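Local coordinates for HspA (Thermosynechococcus vulcanus, PDB 6EWN), which is a small heat shock protein of the HSP20 family that probably acts as a chaperone, here represented by its alpha-crystallin domain region, at residues A[22-28]-A[42-46]. Sequence-based numbering, arbitrary orientation.
Sequences PGMDPKD and GERKS. With URE (urea), chain D; URE (urea), chain M; URE (urea), chain R.
E43 donates its backbone N-H to the carbonyl oxygen of D28, with 3.0 Å from E43 N to D28 O and an N-H...O angle of 160°. This is the one hydrogen bond between 22-28 and 42-46, and it sits at the base of the hairpin of strands 29-33 and 38-42, within the HSP20/alpha-crystallin region. Beside it, in one of two conformers, the methyl end of M24 lies against the backbone of G42 and E43. The buried D28 carboxylate is crossed at about a right angle by the K45 chain, which offers methylene carbon, D28 OD2 to K45 CG being 3.8 Å; the ammonium stays farther off, with K45 NZ 5.2 Å from D28 OD2. R44 runs past the P22 carbonyl (P22 O to R44 CD 3.6 Å), its CG anti to the backbone N (chi1 -154°) and the chain bending at chi3, which carries the guanidinium to a bound urea. That urea lies over one guanidinium face, its oxygen offset toward the rim, in a pocket completed by E47, F60 and Y62. With an alanine at R44, the urea would probably lose this flat cationic partner and the P22 carbonyl the methylene beside it. Farther out, F65 packs on M24. The two segments are thus joined by a single backbone hydrogen bond and van der Waals packing, with R44 NE buried without a partner and the D28 and K45 charges probably coupled only at a distance.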
ATOM      1  N   PRO A  22      -5.684  -0.953  -5.215  1.00 14.08           N
ATOM      2  CA  PRO A  22      -5.868  -1.238  -6.651  1.00 11.14           C
ATOM      3  C   PRO A  22      -5.884  -0.004  -7.541  1.00 16.21           C
ATOM      4  O   PRO A  22      -6.410   1.050  -7.182  1.00 38.37           O
ATOM      5  CB  PRO A  22      -7.220  -1.954  -6.711  1.00  5.83           C
ATOM      6  CG  PRO A  22      -7.949  -1.475  -5.530  1.00 26.81           C
ATOM      7  CD  PRO A  22      -6.925  -1.218  -4.456  1.00 20.38           C
ATOM      8  N   GLY A  23      -5.339  -0.186  -8.753  1.00 25.94           N
ATOM      9  CA  GLY A  23      -5.253   0.823  -9.799  1.00 15.23           C
ATOM     10  C   GLY A  23      -4.868   2.195  -9.323  1.00 15.86           C
ATOM     11  O   GLY A  23      -5.738   2.979  -8.955  1.00 10.75           O
ATOM     12  N   MET A  24      -3.556   2.418  -9.373  1.00 18.86           N
ATOM     13  CA  MET A  24      -3.140   3.901  -8.864  0.50 28.74           C
ATOM     14  C   MET A  24      -1.621   4.240  -9.011  1.00 28.40           C
ATOM     15  O   MET A  24      -0.658   4.164  -8.194  1.00 24.56           O
ATOM     16  CB  MET A  24      -3.409   4.130  -7.372  0.50 27.05           C
ATOM     17  CG  MET A  24      -4.172   3.028  -6.646  0.50 17.06           C
ATOM     18  SD  MET A  24      -5.049   3.649  -5.199  0.50 16.28           S
ATOM     19  CE  MET A  24      -3.698   4.229  -4.170  0.50  3.80           C
ATOM     20  N   ASP A  25      -1.405   4.373 -10.329  1.00 33.34           N
ATOM     21  CA  ASP A  25      -0.053   4.570 -10.816  1.00 25.84           C
ATOM     22  C   ASP A  25       0.811   5.096  -9.677  1.00 28.00           C
ATOM     23  O   ASP A  25       0.291   5.526  -8.646  1.00 19.31           O
ATOM     24  CB  ASP A  25      -0.061   5.524 -12.023  1.00 42.51           C
ATOM     25  CG  ASP A  25      -0.704   6.857 -11.722  1.00 21.14           C
ATOM     26  OD1 ASP A  25      -1.760   6.837 -11.043  1.00 20.57           O
ATOM     27  OD2 ASP A  25      -0.159   7.901 -12.177  1.00  2.37           O
ATOM     28  N   PRO A  26       2.098   5.093  -9.818  1.00 14.17           N
ATOM     29  CA  PRO A  26       2.958   5.608  -8.742  1.00 31.92           C
ATOM     30  C   PRO A  26       2.531   6.967  -8.202  1.00 22.60           C
ATOM     31  O   PRO A  26       2.902   7.358  -7.088  1.00 10.40           O
ATOM     32  CB  PRO A  26       4.320   5.699  -9.426  1.00 37.57           C
ATOM     33  CG  PRO A  26       4.280   4.704 -10.507  1.00 43.52           C
ATOM     34  CD  PRO A  26       2.869   4.770 -11.022  1.00 23.52           C
ATOM     35  N   LYS A  27       1.753   7.695  -9.005  1.00 38.17           N
ATOM     36  CA  LYS A  27       1.316   9.038  -8.687  1.00 14.75           C
ATOM     37  C   LYS A  27       0.037   9.039  -7.905  1.00 13.77           C
ATOM     38  O   LYS A  27      -0.521  10.109  -7.660  1.00 17.68           O
ATOM     39  CB  LYS A  27       1.121   9.816  -9.962  1.00 17.16           C
ATOM     40  CG  LYS A  27       2.222   9.654 -10.976  1.00 19.20           C
ATOM     41  CD  LYS A  27       3.513  10.308 -10.529  1.00  3.34           C
ATOM     42  CE  LYS A  27       4.442  10.353 -11.689  1.00 13.90           C
ATOM     43  NZ  LYS A  27       5.501  11.394 -11.606  1.00 18.97           N
ATOM     44  N   ASP A  28      -0.445   7.860  -7.544  1.00 33.48           N
ATOM     45  CA  ASP A  28      -1.655   7.698  -6.766  1.00 15.67           C
ATOM     46  C   ASP A  28      -1.424   6.991  -5.438  1.00 13.28           C
ATOM     47  O   ASP A  28      -2.367   6.849  -4.650  1.00 12.95           O
ATOM     48  CB  ASP A  28      -2.686   6.924  -7.575  1.00 21.04           C
ATOM     49  CG  ASP A  28      -3.333   7.727  -8.634  1.00 12.74           C
ATOM     50  OD1 ASP A  28      -3.203   8.958  -8.645  1.00  9.91           O
ATOM     51  OD2 ASP A  28      -4.041   7.110  -9.426  1.00 19.42           O
ATOM     52  N   GLY A  42      -2.860   7.137  -0.055  1.00 10.29           N
ATOM     53  CA  GLY A  42      -3.116   7.109  -1.491  1.00 12.50           C
ATOM     54  C   GLY A  42      -4.510   7.613  -1.781  1.00  6.19           C
ATOM     55  O   GLY A  42      -5.286   7.890  -0.869  1.00  9.77           O
ATOM     56  N   GLU A  43      -4.796   7.763  -3.084  1.00 10.45           N
ATOM     57  CA  GLU A  43      -6.122   8.103  -3.619  1.00  2.96           C
ATOM     58  C   GLU A  43      -6.259   7.898  -5.124  1.00  7.34           C
ATOM     59  O   GLU A  43      -5.487   8.447  -5.913  1.00 10.13           O
ATOM     60  CB  GLU A  43      -6.487   9.555  -3.327  1.00 20.32           C
ATOM     61  CG  GLU A  43      -7.955   9.722  -3.121  1.00  8.19           C
ATOM     62  CD  GLU A  43      -8.319  11.077  -2.683  1.00 10.12           C
ATOM     63  OE1 GLU A  43      -8.742  11.833  -3.572  1.00 13.71           O
ATOM     64  OE2 GLU A  43      -8.198  11.354  -1.453  1.00 14.08           O
ATOM     65  N   ARG A  44      -7.303   7.178  -5.539  1.00 23.75           N
ATOM     66  CA  ARG A  44      -7.585   6.994  -6.962  1.00 14.75           C
ATOM     67  C   ARG A  44      -8.288   8.222  -7.536  1.00 13.52           C
ATOM     68  O   ARG A  44      -9.408   8.547  -7.127  1.00 15.47           O
ATOM     69  CB  ARG A  44      -8.448   5.754  -7.187  1.00 15.68           C
ATOM     70  CG  ARG A  44      -8.272   5.170  -8.534  1.00 13.24           C
ATOM     71  CD  ARG A  44      -8.510   3.688  -8.491  1.00 29.98           C
ATOM     72  NE  ARG A  44      -9.883   3.293  -8.152  1.00 22.51           N
ATOM     73  CZ  ARG A  44     -10.727   2.731  -9.006  1.00  7.40           C
ATOM     74  NH1 ARG A  44     -10.367   2.512 -10.262  1.00  3.56           N
ATOM     75  NH2 ARG A  44     -11.939   2.405  -8.608  1.00 18.16           N
ATOM     76  N   LYS A  45      -7.652   8.861  -8.519  1.00 21.55           N
ATOM     77  CA  LYS A  45      -8.175  10.061  -9.157  1.00 31.45           C
ATOM     78  C   LYS A  45      -9.394   9.724 -10.039  1.00 21.32           C
ATOM     79  O   LYS A  45      -9.751   8.564 -10.273  1.00 25.81           O
ATOM     80  CB  LYS A  45      -7.064  10.731  -9.967  1.00 16.88           C
ATOM     81  CG  LYS A  45      -6.228   9.791 -10.892  1.00 36.57           C
ATOM     82  CD  LYS A  45      -7.109   8.807 -11.726  1.00 32.73           C
ATOM     83  CE  LYS A  45      -6.327   7.843 -12.617  1.00 24.95           C
ATOM     84  NZ  LYS A  45      -7.280   7.038 -13.452  1.00 13.37           N
ATOM     85  N   SER A  46     -10.060  10.743 -10.528  1.00 24.00           N
ATOM     86  CA  SER A  46     -11.197  10.464 -11.386  1.00 15.50           C
ATOM     87  C   SER A  46     -10.736   9.821 -12.695  1.00 18.39           C
ATOM     88  O   SER A  46      -9.840  10.325 -13.381  1.00 18.79           O
ATOM     89  CB  SER A  46     -11.992  11.733 -11.649  1.00 20.50           C
ATOM     90  OG  SER A  46     -13.266  11.414 -12.189  1.00 10.10           O
TER
HETATM   91  C   URE D 202     -13.251   5.267  -8.402  1.00  2.81           C
HETATM   92  O   URE D 202     -12.391   6.022  -8.600  1.00  5.00           O
HETATM   93  N1  URE D 202     -13.365   4.652  -7.120  1.00  6.41           N
HETATM   94  N2  URE D 202     -14.247   4.986  -9.409  1.00 18.06           N
HETATM   95  C   URE M 211      -0.299  13.212  -8.916  1.00  5.91           C
HETATM   96  O   URE M 211      -1.317  13.386  -8.370  1.00 16.28           O
HETATM   97  N1  URE M 211       0.928  13.718  -8.348  1.00  3.46           N
HETATM   98  N2  URE M 211      -0.346  12.517 -10.174  1.00 14.34           N
HETATM   99  C   URE R 216     -15.775  13.726 -11.340  1.00 24.39           C
HETATM  100  O   URE R 216     -16.795  13.342 -10.792  1.00 19.37           O
HETATM  101  N1  URE R 216     -14.838  14.385 -10.661  1.00 27.51           N
HETATM  102  N2  URE R 216     -15.565  13.499 -12.635  1.00 15.00           N